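Glucokinase (Streptomyces griseus, PDB 3VGL) probably phosphorylates D-glucose at the expense of ATP to give glucose 6-phosphate, as a zinc-containing bacterial glucokinase of the ROK family. Local coordinates at residues A[218-221]-A[222-225]; A[263-266]-A[267-270]; A[183-186]-A[187-191]; A[173-176]-A[177-181]; A[274-277]-A[278-281]. One frame throughout, in Å; residues are numbered along the deposited sequence.

Contact 1 (A[218-221]-A[222-225]); sequences ISEA and ARQG. With ANP (phosphoaminophosphonic acid-adenylate ester), chain E.
R223 and E220 meet on one side of the last turn of helix 215-223, and the arginine can be followed outward atom by atom. Its CB packs on the carbonyl of E220, 3.4 Å from O, and CG lies over S219 O. CG stands anti to the carbonyl carbon (chi1 -77°) and the chain then runs extended to NE, which carries CD past the carboxylate of E220, 3.9 Å from its OE1. The two side chains cross at about a right angle. NE stops short of a salt bridge and instead donates to a water 2.8 Å away, lying in the guanidinium plane; that water lies 3.2 Å from E220 OE1, to which it may donate. At the tip, NH2 forms a salt bridge with E265. The backbone beneath ends in a Schellman motif: G225, with positive phi, closes the helix, and its N bonds to A222 O at 2.9 Å. Main-chain bonds from A222 N to I218 O and from R223 N to S219 O keep the turn regular up to that point. On the nucleotide side S219 presents its hydroxyl to the adenine, OG donating to N1 of the ATP analogue over 2.6 Å. S219 OG is anti to the carbonyl carbon (chi1 -70°), which turns it off the helix toward the base. I218, one residue earlier, packs on F233 of helix 227-251 and on L184, V185 and A188 of helix 181-194.

Contact 2 (A[263-266]-A[267-270]); sequences SDEG and ELVL. With ANP (phosphoaminophosphonic acid-adenylate ester), chain E.
E265 and L268 face each other where a short 3-10 turn gives way to helix 267-280, the helix of the beta-alpha-beta crossover between strands 255-259 and 291-294. G266 is the N-cap residue, and its carbonyl is the tight centre of the contact. L270 N approaches G266 O at 2.9 Å in a fairly straight bond, whereas V269 N reaches the same oxygen from above the carbonyl plane, 38° out of it. V269 CG1, placed between the backbone N and the carbonyl carbon (chi1 63°), presses on G266 O at 3.4 Å. L270 adds its CB against that oxygen, so two N-H groups and two side chains meet at this oxygen. The positive phi of G266 favours glycine.

The other flank is looser. L268 CD2 lies 4.1 Å from E265 CB, and the bond from L268 N to E265 O is long and weak. A water donates to E265 O at 3.2 Å and accepts weakly from L268 N, bringing solvent to this first turn. E267 points away from the turn, its carboxylate held by R274 farther along the helix. E265, bent at chi2, sends its carboxylate to the nucleotide; the adenine amino group N6 donates to E265 OE2 across 2.7 Å at an N-H...O angle of 165°.

Contact 3 (A[183-186]-A[187-191]); sequences ALVR and YAKQR
Y187 lies back over A183, one turn earlier in helix 181-194, which begins directly after the zinc-site loop and borders the nucleotide pocket through L184 and V185. Regular i to i+4 backbone bonds run through the segment: Y187 N reaches A183 O at 2.8 Å, and A188, K189 and Q190 bond in the same way to L184, V185 and R186. The same A183 O sits over one face of the Y187 ring, offset toward its rim.

The apolar contacts follow that spacing. A183 CB touches Y187 CE2 at 3.9 Å. K189 and V185 run side by side in the same direction, K189 CE meeting V185 CG1 at 3.7 Å. With V185 CG1 anti to the backbone N (chi1 171°), that methyl lies along the extended lysine chain.

Among the polar side chains, R186 bends at chi3 (88°) and brings its NH2 to 3.7 Å from Y187 CE1; Y187 CD1 lies over one face of the guanidinium, whose plane is turned 68° from the ring. Q190 NE2 lies at the guanidinium edge, its amide plane nearly perpendicular to that group. Y187 OH is hydrogen-bonded to Y178 O of the preceding loop, and the ring packs on E235 and W239 of helix 227-251. A leucine in place of Y187 would probably leave Y178 O without this hydroxyl partner and open a gap beside A183 CB. R191 forms a salt bridge with D231; its N and NH1 reach Y187 O from opposite faces of the carbonyl plane, NH1 at 2.9 Å.

Contact 4 (A[173-176]-A[177-181]); sequences GCWE and QYASG. With ZN (zinc ion), chain B; BGC (beta-D-glucopyranose), chain D; ANP (phosphoaminophosphonic acid-adenylate ester), chain E.
The zinc site and the glucose pocket are joined by this buried turn, in which C174 binds the metal and E176, two residues on, holds the sugar. C174 SG lies 2.3 Å from the zinc ion, whose other ligands are H157, C167 and C169. The E176 chain is extended beyond CG (chi2 166°) and delivers OE1 to the anomeric hydroxyl of beta-D-glucopyranose, BGC O1 donating to it over 2.6 Å. L134 N also bonds to OE1, while OE2 is held by N80, so the carboxylate is gripped at both oxygens. An alanine at E176 is likely to leave the O1 hydroxyl of glucose without its acceptor, and N80 ND2 and L134 N without this carboxylate partner.

The backbone folds tightly around W175 O. A179 N meets it nearly head-on at 2.9 Å, whereas Y178 N, at the same distance, comes from above the carbonyl plane, 49° out of it. W175 NE1 approaches A179 CB at 3.6 Å but hydrogen-bonds to W239 O. The edge of the Y178 ring faces C174 O, with CD2 3.2 Å from that oxygen; its hydroxyl bonds to L165 N and to D163 O of the second subunit. A water bridges E176 O and S180 OG, and S180 caps the start of helix 181-194 through A183 N. W175 and A179 both touch L134 of strand 134-140, and on helix 227-251 W175 meets L247 and A179 meets L236.

Contact 5 (A[274-277]-A[278-281]); sequences RKSF and RRWL
This is an i to i+4 contact in the last turns of helix 267-280, the crossover helix of a beta-alpha-beta unit with strands 255-259 and 291-294. S276 and W280 meet on one flank: S276 OG lies in the plane of the indole, at its edge, 3.3 Å from W280 CD1. S276 OG, anti to the backbone N (chi1 178°), is hydrogen-bonded to A237 O of helix 227-251. W280 CD1 passes close to the carbonyl of S276, 3.0 Å from O, and the same oxygen accepts from W280 N nearly in line with its C=O. The indole makes a cation-pi contact with R159 of the third subunit.

On another flank F277 and L281 lie side by side, CZ of the phenylalanine 3.9 Å from L281 CD1, and the ring also meets F256. L281 N closes the helix on F277 O at 3.0 Å before the chain leaves helical geometry. In R278 the bend at chi2 brings CD to 3.9 Å from F277 CD2, and a further bend at chi3 turns the guanidinium, whose plane stands 71° from the ring. R279 bends at chi3 (-95°) and lays one face of its guanidinium over S276 CA and K275 O. F277, L281 and W280 thus give helix 227-251 a mainly apolar surface with one polar tie, S276 OG to A237 O, while the arginines R278 and R279 are exposed.

How the contacts relate
From the N terminus the order is contact 4, 3, 1, 2 and 5. Each is a local turn, and they follow in series without nesting or crossing. Contact 4 ends the loop after strand 143-144 and leads directly into contact 3 on helix 181-194; the two touch where Y187 OH meets Y178 O. Contact 3 packs through A188 and V185 on I218 of contact 1, on helix 215-223. Contact 1 is joined to contact 2 by the R223-E265 salt bridge, beside the adenine that both hold. Contact 2 starts helix 267-280 and contact 5 ends it, linked by E267 and R274. Contacts 1 to 4 all touch the nucleotide analogue.

Contact 1 (A[218-221]-A[222-225])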
# COMPACT_ATOMS: atom_id res chain seq x y z
N ILE A 218 12.49 -3.11 25.70
CA ILE A 218 11.18 -2.60 25.28
C ILE A 218 10.06 -3.24 26.11
O ILE A 218 9.14 -2.56 26.56
CB ILE A 218 10.94 -2.85 23.76
CG1 ILE A 218 12.06 -2.22 22.94
CG2 ILE A 218 9.56 -2.32 23.31
CD1 ILE A 218 12.12 -2.71 21.48
N SER A 219 10.18 -4.54 26.35
CA SER A 219 9.21 -5.28 27.14
C SER A 219 9.17 -4.77 28.59
O SER A 219 8.10 -4.40 29.08
CB SER A 219 9.54 -6.77 27.13
OG SER A 219 9.28 -7.32 25.83
N GLU A 220 10.33 -4.71 29.23
CA GLU A 220 10.41 -4.22 30.60
C GLU A 220 9.91 -2.78 30.72
O GLU A 220 9.14 -2.46 31.63
CB GLU A 220 11.84 -4.37 31.16
CG GLU A 220 12.00 -3.98 32.66
CD GLU A 220 10.90 -4.52 33.57
OE1 GLU A 220 10.38 -5.64 33.34
OE2 GLU A 220 10.54 -3.82 34.55
N ALA A 221 10.34 -1.92 29.80
CA ALA A 221 9.88 -0.53 29.78
C ALA A 221 8.37 -0.41 29.61
O ALA A 221 7.73 0.38 30.29
CB ALA A 221 10.63 0.27 28.72
N ALA A 222 7.79 -1.20 28.70
CA ALA A 222 6.33 -1.21 28.54
C ALA A 222 5.59 -1.62 29.82
O ALA A 222 4.56 -1.04 30.15
CB ALA A 222 5.90 -2.08 27.33
N ARG A 223 6.13 -2.61 30.54
CA ARG A 223 5.54 -3.01 31.82
C ARG A 223 5.50 -1.84 32.79
O ARG A 223 4.57 -1.71 33.59
CB ARG A 223 6.33 -4.14 32.48
CG ARG A 223 6.10 -5.47 31.88
CD ARG A 223 6.67 -6.61 32.70
NE ARG A 223 6.71 -7.77 31.82
CZ ARG A 223 5.65 -8.51 31.50
NH1 ARG A 223 4.45 -8.25 32.03
NH2 ARG A 223 5.78 -9.52 30.63
N GLN A 224 6.54 -1.01 32.72
CA GLN A 224 6.65 0.16 33.61
C GLN A 224 5.91 1.37 33.05
O GLN A 224 5.91 2.44 33.67
CB GLN A 224 8.13 0.50 33.85
CG GLN A 224 8.88 -0.52 34.69
CD GLN A 224 10.36 -0.22 34.84
OE1 GLN A 224 11.20 -1.12 34.82
NE2 GLN A 224 10.70 1.06 34.98
N GLY A 225 5.28 1.20 31.89
CA GLY A 225 4.40 2.22 31.31
C GLY A 225 5.09 3.25 30.44
O GLY A 225 4.52 4.31 30.16
PB ANP E . 15.58 -16.35 17.47
O1B ANP E . 14.83 -15.65 16.33
O2B ANP E . 17.07 -16.43 17.31
N3B ANP E . 14.99 -17.95 17.64
PA ANP E . 14.07 -14.87 19.48
O1A ANP E . 14.42 -14.53 20.93
O2A ANP E . 12.86 -15.70 19.17
O3A ANP E . 15.39 -15.50 18.81
O5' ANP E . 13.92 -13.51 18.63
C5' ANP E . 14.92 -12.48 18.66
C4' ANP E . 14.27 -11.15 18.36
O4' ANP E . 13.15 -10.93 19.23
C3' ANP E . 15.24 -10.02 18.63
O3' ANP E . 14.86 -8.93 17.79
C2' ANP E . 14.94 -9.70 20.07
O2' ANP E . 15.31 -8.38 20.41
C1' ANP E . 13.44 -9.92 20.19
N9 ANP E . 13.08 -10.49 21.50
C8 ANP E . 13.41 -11.70 21.99
N7 ANP E . 12.88 -11.87 23.25
C5 ANP E . 12.19 -10.74 23.52
C6 ANP E . 11.39 -10.21 24.65
N6 ANP E . 11.19 -10.95 25.78
N1 ANP E . 10.84 -8.98 24.51
C2 ANP E . 11.01 -8.21 23.41
N3 ANP E . 11.73 -8.63 22.35
C4 ANP E . 12.32 -9.84 22.37
O HOH W 1 9.41 -7.90 31.26

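Contact 2 (A[263-266]-A[267-270])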
# COMPACT_ATOMS: atom_id res chain seq x y z
N SER A 263 7.09 -13.93 23.12
CA SER A 263 5.93 -14.57 23.77
C SER A 263 6.22 -14.87 25.24
O SER A 263 5.30 -15.10 26.01
CB SER A 263 5.47 -15.85 23.06
OG SER A 263 6.36 -16.94 23.27
N ASP A 264 7.50 -14.86 25.62
CA ASP A 264 7.87 -14.97 27.03
C ASP A 264 7.21 -13.90 27.89
O ASP A 264 7.09 -14.06 29.13
CB ASP A 264 9.39 -14.88 27.18
CG ASP A 264 10.11 -16.11 26.69
OD1 ASP A 264 9.52 -17.21 26.68
OD2 ASP A 264 11.30 -15.99 26.33
N GLU A 265 6.79 -12.82 27.24
CA GLU A 265 6.19 -11.70 27.97
C GLU A 265 4.70 -11.87 28.27
O GLU A 265 4.13 -11.05 29.00
CB GLU A 265 6.44 -10.36 27.27
CG GLU A 265 7.92 -10.08 26.99
CD GLU A 265 8.79 -9.93 28.23
OE1 GLU A 265 8.27 -9.70 29.35
OE2 GLU A 265 10.03 -10.04 28.09
N GLY A 266 4.07 -12.91 27.71
CA GLY A 266 2.67 -13.23 28.02
C GLY A 266 1.72 -12.12 27.61
O GLY A 266 1.82 -11.58 26.50
N GLU A 267 0.80 -11.75 28.51
CA GLU A 267 -0.26 -10.80 28.19
C GLU A 267 0.23 -9.41 27.80
O GLU A 267 -0.47 -8.69 27.09
CB GLU A 267 -1.29 -10.72 29.32
CG GLU A 267 -2.17 -11.95 29.37
CD GLU A 267 -3.05 -12.12 28.13
OE1 GLU A 267 -3.82 -11.19 27.81
OE2 GLU A 267 -2.97 -13.19 27.50
N LEU A 268 1.45 -9.05 28.21
CA LEU A 268 2.02 -7.75 27.81
C LEU A 268 1.93 -7.57 26.29
O LEU A 268 1.52 -6.51 25.81
CB LEU A 268 3.46 -7.58 28.28
CG LEU A 268 4.14 -6.25 27.91
CD1 LEU A 268 3.63 -5.07 28.75
CD2 LEU A 268 5.66 -6.38 28.02
N VAL A 269 2.28 -8.62 25.57
CA VAL A 269 2.20 -8.64 24.10
C VAL A 269 0.92 -9.32 23.58
O VAL A 269 0.37 -8.88 22.57
CB VAL A 269 3.50 -9.23 23.48
CG1 VAL A 269 3.71 -10.70 23.87
CG2 VAL A 269 3.52 -9.07 21.96
N LEU A 270 0.43 -10.34 24.28
CA LEU A 270 -0.75 -11.06 23.78
C LEU A 270 -2.04 -10.23 23.82
O LEU A 270 -2.89 -10.36 22.92
CB LEU A 270 -0.97 -12.40 24.50
CG LEU A 270 -0.47 -13.67 23.81
CD1 LEU A 270 -1.28 -13.96 22.54
CD2 LEU A 270 1.04 -13.58 23.50
PB ANP E . 15.58 -16.35 17.47
O1B ANP E . 14.83 -15.65 16.33
O2B ANP E . 17.07 -16.43 17.31
N3B ANP E . 14.99 -17.95 17.64
PA ANP E . 14.07 -14.87 19.48
O1A ANP E . 14.42 -14.53 20.93
O2A ANP E . 12.86 -15.70 19.17
O3A ANP E . 15.39 -15.50 18.81
O5' ANP E . 13.92 -13.51 18.63
C5' ANP E . 14.92 -12.48 18.66
C4' ANP E . 14.27 -11.15 18.36
O4' ANP E . 13.15 -10.93 19.23
C3' ANP E . 15.24 -10.02 18.63
O3' ANP E . 14.86 -8.93 17.79
C2' ANP E . 14.94 -9.70 20.07
O2' ANP E . 15.31 -8.38 20.41
C1' ANP E . 13.44 -9.92 20.19
N9 ANP E . 13.08 -10.49 21.50
C8 ANP E . 13.41 -11.70 21.99
N7 ANP E . 12.88 -11.87 23.25
C5 ANP E . 12.19 -10.74 23.52
C6 ANP E . 11.39 -10.21 24.65
N6 ANP E . 11.19 -10.95 25.78
N1 ANP E . 10.84 -8.98 24.51
C2 ANP E . 11.01 -8.21 23.41
N3 ANP E . 11.73 -8.63 22.35
C4 ANP E . 12.32 -9.84 22.37
O HOH W 2 2.16 -9.73 31.11

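Contact 3 (A[183-186]-A[187-191])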
# COMPACT_ATOMS: atom_id res chain seq x y z
N ALA A 183 11.08 -6.18 14.09
CA ALA A 183 10.18 -5.07 13.79
C ALA A 183 9.86 -4.30 15.07
O ALA A 183 9.87 -3.07 15.05
CB ALA A 183 8.88 -5.56 13.11
N LEU A 184 9.59 -5.01 16.16
CA LEU A 184 9.39 -4.34 17.45
C LEU A 184 10.55 -3.38 17.79
O LEU A 184 10.31 -2.23 18.17
CB LEU A 184 9.20 -5.37 18.57
CG LEU A 184 8.97 -4.77 19.97
CD1 LEU A 184 7.59 -4.10 20.05
CD2 LEU A 184 9.09 -5.91 20.95
N VAL A 185 11.78 -3.89 17.67
CA VAL A 185 12.96 -3.07 17.94
C VAL A 185 13.01 -1.87 17.00
O VAL A 185 13.29 -0.75 17.43
CB VAL A 185 14.24 -3.92 17.86
CG1 VAL A 185 15.49 -3.04 17.92
CG2 VAL A 185 14.22 -4.94 18.98
N ARG A 186 12.70 -2.10 15.73
CA ARG A 186 12.64 -1.01 14.77
C ARG A 186 11.64 0.06 15.17
O ARG A 186 11.95 1.27 15.10
CB ARG A 186 12.40 -1.51 13.35
CG ARG A 186 13.07 -0.58 12.35
CD ARG A 186 12.80 -0.99 10.93
NE ARG A 186 11.57 -0.34 10.55
CZ ARG A 186 10.42 -0.96 10.39
NH1 ARG A 186 10.35 -2.29 10.53
NH2 ARG A 186 9.36 -0.24 10.05
N TYR A 187 10.45 -0.36 15.62
CA TYR A 187 9.40 0.57 15.99
C TYR A 187 9.83 1.41 17.17
O TYR A 187 9.58 2.62 17.21
CB TYR A 187 8.10 -0.16 16.35
CG TYR A 187 7.51 -0.90 15.16
CD1 TYR A 187 7.61 -0.38 13.86
CD2 TYR A 187 6.85 -2.11 15.34
CE1 TYR A 187 7.06 -1.05 12.78
CE2 TYR A 187 6.31 -2.80 14.26
CZ TYR A 187 6.40 -2.26 12.99
OH TYR A 187 5.87 -2.96 11.94
N ALA A 188 10.48 0.77 18.14
CA ALA A 188 10.92 1.49 19.33
C ALA A 188 12.05 2.46 19.04
O ALA A 188 12.08 3.55 19.60
CB ALA A 188 11.31 0.53 20.41
N LYS A 189 12.98 2.06 18.17
CA LYS A 189 14.07 2.97 17.81
C LYS A 189 13.57 4.18 17.02
O LYS A 189 14.04 5.29 17.24
CB LYS A 189 15.19 2.24 17.06
CG LYS A 189 15.98 1.29 17.95
CD LYS A 189 17.11 0.59 17.20
CE LYS A 189 17.94 -0.25 18.17
NZ LYS A 189 19.11 -0.92 17.52
N GLN A 190 12.62 3.95 16.11
CA GLN A 190 11.94 5.05 15.39
C GLN A 190 11.32 6.04 16.38
O GLN A 190 11.50 7.25 16.25
CB GLN A 190 10.83 4.53 14.47
CG GLN A 190 11.26 3.88 13.15
CD GLN A 190 10.08 3.39 12.27
OE1 GLN A 190 8.94 3.19 12.74
NE2 GLN A 190 10.36 3.16 10.99
N ARG A 191 10.60 5.51 17.37
CA ARG A 191 9.83 6.34 18.29
C ARG A 191 10.71 7.02 19.32
O ARG A 191 10.46 8.17 19.70
CB ARG A 191 8.70 5.54 18.94
CG ARG A 191 7.57 5.23 17.95
CD ARG A 191 6.78 3.98 18.29
NE ARG A 191 5.72 3.73 17.29
CZ ARG A 191 5.95 3.34 16.03
NH1 ARG A 191 7.19 3.17 15.59
NH2 ARG A 191 4.94 3.16 15.18

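Contact 4 (A[173-176]-A[177-181])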
# COMPACT_ATOMS: atom_id res chain seq x y z
N GLY A 173 7.82 -6.44 1.25
CA GLY A 173 6.49 -6.32 1.89
C GLY A 173 6.05 -7.50 2.72
O GLY A 173 4.90 -7.58 3.14
N CYS A 174 6.97 -8.43 2.95
CA CYS A 174 6.69 -9.62 3.76
C CYS A 174 6.20 -9.32 5.18
O CYS A 174 6.69 -8.39 5.87
CB CYS A 174 7.96 -10.43 3.86
SG CYS A 174 8.56 -11.04 2.29
N TRP A 175 5.24 -10.12 5.63
CA TRP A 175 4.70 -9.97 6.97
C TRP A 175 5.80 -9.85 8.05
O TRP A 175 5.69 -9.03 8.96
CB TRP A 175 3.74 -11.13 7.27
CG TRP A 175 2.90 -10.96 8.52
CD1 TRP A 175 2.59 -9.79 9.18
CD2 TRP A 175 2.19 -12.00 9.18
NE1 TRP A 175 1.76 -10.06 10.25
CE2 TRP A 175 1.49 -11.41 10.26
CE3 TRP A 175 2.08 -13.38 8.97
CZ2 TRP A 175 0.70 -12.16 11.15
CZ3 TRP A 175 1.28 -14.13 9.83
CH2 TRP A 175 0.61 -13.51 10.92
N GLU A 176 6.86 -10.63 7.94
CA GLU A 176 7.86 -10.61 8.99
C GLU A 176 8.58 -9.27 9.13
O GLU A 176 9.10 -8.97 10.21
CB GLU A 176 8.83 -11.78 8.87
CG GLU A 176 10.04 -11.57 8.06
CD GLU A 176 11.09 -12.69 8.31
OE1 GLU A 176 10.69 -13.81 8.65
OE2 GLU A 176 12.30 -12.42 8.14
N GLN A 177 8.59 -8.45 8.08
CA GLN A 177 9.19 -7.11 8.20
C GLN A 177 8.35 -6.16 9.04
O GLN A 177 8.86 -5.13 9.48
CB GLN A 177 9.47 -6.50 6.82
CG GLN A 177 10.48 -7.31 6.01
CD GLN A 177 11.77 -7.48 6.77
OE1 GLN A 177 12.29 -6.51 7.39
NE2 GLN A 177 12.29 -8.69 6.77
N TYR A 178 7.08 -6.55 9.28
CA TYR A 178 6.11 -5.72 10.03
C TYR A 178 5.76 -6.32 11.38
O TYR A 178 5.37 -5.59 12.30
CB TYR A 178 4.84 -5.49 9.21
CG TYR A 178 5.16 -4.80 7.89
CD1 TYR A 178 5.27 -3.42 7.83
CD2 TYR A 178 5.46 -5.56 6.76
CE1 TYR A 178 5.62 -2.78 6.63
CE2 TYR A 178 5.79 -4.94 5.55
CZ TYR A 178 5.88 -3.55 5.52
OH TYR A 178 6.23 -2.87 4.35
N ALA A 179 5.88 -7.64 11.49
CA ALA A 179 5.59 -8.31 12.76
C ALA A 179 6.69 -9.32 13.05
O ALA A 179 6.77 -10.39 12.40
CB ALA A 179 4.23 -9.01 12.69
N SER A 180 7.54 -8.98 14.01
CA SER A 180 8.63 -9.83 14.46
C SER A 180 9.26 -9.08 15.62
O SER A 180 8.90 -7.92 15.90
CB SER A 180 9.66 -10.04 13.34
OG SER A 180 10.47 -8.87 13.17
N GLY A 181 10.17 -9.75 16.32
CA GLY A 181 10.98 -9.06 17.37
C GLY A 181 11.83 -7.96 16.75
O GLY A 181 11.98 -6.88 17.33
ZN ZN B . 10.33 -12.31 3.00
C2 BGC D . 12.00 -18.14 8.09
C3 BGC D . 11.18 -19.28 8.71
C4 BGC D . 11.35 -19.33 10.23
C5 BGC D . 11.07 -17.94 10.77
C6 BGC D . 11.25 -17.88 12.30
C1 BGC D . 11.62 -16.84 8.79
O1 BGC D . 12.41 -15.78 8.33
O2 BGC D . 11.61 -18.04 6.71
O3 BGC D . 11.55 -20.50 8.16
O4 BGC D . 10.41 -20.24 10.77
O5 BGC D . 11.92 -16.97 10.18
O6 BGC D . 12.57 -18.23 12.67
PB ANP E . 15.58 -16.35 17.47
O1B ANP E . 14.83 -15.65 16.33
O2B ANP E . 17.07 -16.43 17.31
N3B ANP E . 14.99 -17.95 17.64
PA ANP E . 14.07 -14.87 19.48
O1A ANP E . 14.42 -14.53 20.93
O2A ANP E . 12.86 -15.70 19.17
O3A ANP E . 15.39 -15.50 18.81
O5' ANP E . 13.92 -13.51 18.63
C5' ANP E . 14.92 -12.48 18.66
C4' ANP E . 14.27 -11.15 18.36
O4' ANP E . 13.15 -10.93 19.23
C3' ANP E . 15.24 -10.02 18.63
O3' ANP E . 14.86 -8.93 17.79
C2' ANP E . 14.94 -9.70 20.07
O2' ANP E . 15.31 -8.38 20.41
C1' ANP E . 13.44 -9.92 20.19
N9 ANP E . 13.08 -10.49 21.50
C8 ANP E . 13.41 -11.70 21.99
N7 ANP E . 12.88 -11.87 23.25
C5 ANP E . 12.19 -10.74 23.52
C6 ANP E . 11.39 -10.21 24.65
N6 ANP E . 11.19 -10.95 25.78
N1 ANP E . 10.84 -8.98 24.51
C2 ANP E . 11.01 -8.21 23.41
N3 ANP E . 11.73 -8.63 22.35
C4 ANP E . 12.32 -9.84 22.37
O HOH W 3 11.70 -8.42 10.81

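Contact 5 (A[274-277]-A[278-281])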
# COMPACT_ATOMS: atom_id res chain seq x y z
N ARG A 274 -4.32 -9.79 20.62
CA ARG A 274 -5.69 -10.31 20.65
C ARG A 274 -6.73 -9.24 20.30
O ARG A 274 -7.65 -9.49 19.51
CB ARG A 274 -5.99 -10.91 22.04
CG ARG A 274 -7.28 -11.72 22.09
CD ARG A 274 -7.50 -12.28 23.52
NE ARG A 274 -6.41 -13.17 23.95
CZ ARG A 274 -5.51 -12.87 24.88
NH1 ARG A 274 -5.57 -11.70 25.53
NH2 ARG A 274 -4.56 -13.75 25.21
N LYS A 275 -6.58 -8.06 20.89
CA LYS A 275 -7.50 -6.95 20.63
C LYS A 275 -7.43 -6.55 19.15
O LYS A 275 -8.45 -6.33 18.50
CB LYS A 275 -7.19 -5.77 21.55
CG LYS A 275 -7.69 -5.96 22.99
CD LYS A 275 -7.14 -4.89 23.91
CE LYS A 275 -7.84 -4.94 25.25
NZ LYS A 275 -7.10 -4.10 26.23
N SER A 276 -6.22 -6.50 18.61
CA SER A 276 -6.05 -6.20 17.19
C SER A 276 -6.70 -7.25 16.28
O SER A 276 -7.39 -6.92 15.32
CB SER A 276 -4.57 -6.10 16.88
OG SER A 276 -4.42 -5.86 15.48
N PHE A 277 -6.46 -8.53 16.58
CA PHE A 277 -7.11 -9.64 15.89
C PHE A 277 -8.62 -9.44 15.84
O PHE A 277 -9.21 -9.51 14.77
CB PHE A 277 -6.78 -10.96 16.60
CG PHE A 277 -7.62 -12.12 16.14
CD1 PHE A 277 -7.44 -12.66 14.87
CD2 PHE A 277 -8.56 -12.69 16.98
CE1 PHE A 277 -8.20 -13.73 14.43
CE2 PHE A 277 -9.34 -13.77 16.54
CZ PHE A 277 -9.14 -14.30 15.27
N ARG A 278 -9.23 -9.15 16.99
CA ARG A 278 -10.67 -8.96 17.02
C ARG A 278 -11.15 -7.76 16.21
O ARG A 278 -12.24 -7.81 15.62
CB ARG A 278 -11.21 -8.90 18.46
CG ARG A 278 -11.08 -10.22 19.21
CD ARG A 278 -11.91 -11.37 18.59
NE ARG A 278 -13.32 -11.00 18.44
CZ ARG A 278 -14.23 -11.06 19.40
NH1 ARG A 278 -13.90 -11.50 20.60
NH2 ARG A 278 -15.48 -10.68 19.15
N ARG A 279 -10.33 -6.69 16.14
CA ARG A 279 -10.69 -5.54 15.30
C ARG A 279 -10.64 -5.85 13.82
O ARG A 279 -11.48 -5.36 13.07
CB ARG A 279 -9.80 -4.33 15.61
CG ARG A 279 -10.26 -3.62 16.88
CD ARG A 279 -9.58 -2.28 17.05
NE ARG A 279 -8.42 -2.44 17.92
CZ ARG A 279 -7.18 -2.58 17.49
NH1 ARG A 279 -6.93 -2.56 16.19
NH2 ARG A 279 -6.20 -2.75 18.36
N TRP A 280 -9.69 -6.69 13.41
CA TRP A 280 -9.52 -6.98 11.99
C TRP A 280 -10.33 -8.16 11.46
O TRP A 280 -10.51 -8.28 10.26
CB TRP A 280 -8.03 -7.21 11.67
CG TRP A 280 -7.18 -6.00 11.80
CD1 TRP A 280 -6.26 -5.74 12.79
CD2 TRP A 280 -7.13 -4.90 10.90
NE1 TRP A 280 -5.66 -4.52 12.56
CE2 TRP A 280 -6.17 -3.99 11.41
CE3 TRP A 280 -7.81 -4.57 9.72
CZ2 TRP A 280 -5.87 -2.78 10.77
CZ3 TRP A 280 -7.51 -3.38 9.09
CH2 TRP A 280 -6.55 -2.50 9.62
N LEU A 281 -10.82 -9.04 12.34
CA LEU A 281 -11.52 -10.26 11.92
C LEU A 281 -12.74 -9.96 11.05
O LEU A 281 -13.62 -9.24 11.50
CB LEU A 281 -11.93 -11.05 13.18
CG LEU A 281 -12.55 -12.43 12.93
CD1 LEU A 281 -11.52 -13.35 12.29
CD2 LEU A 281 -13.03 -12.99 14.27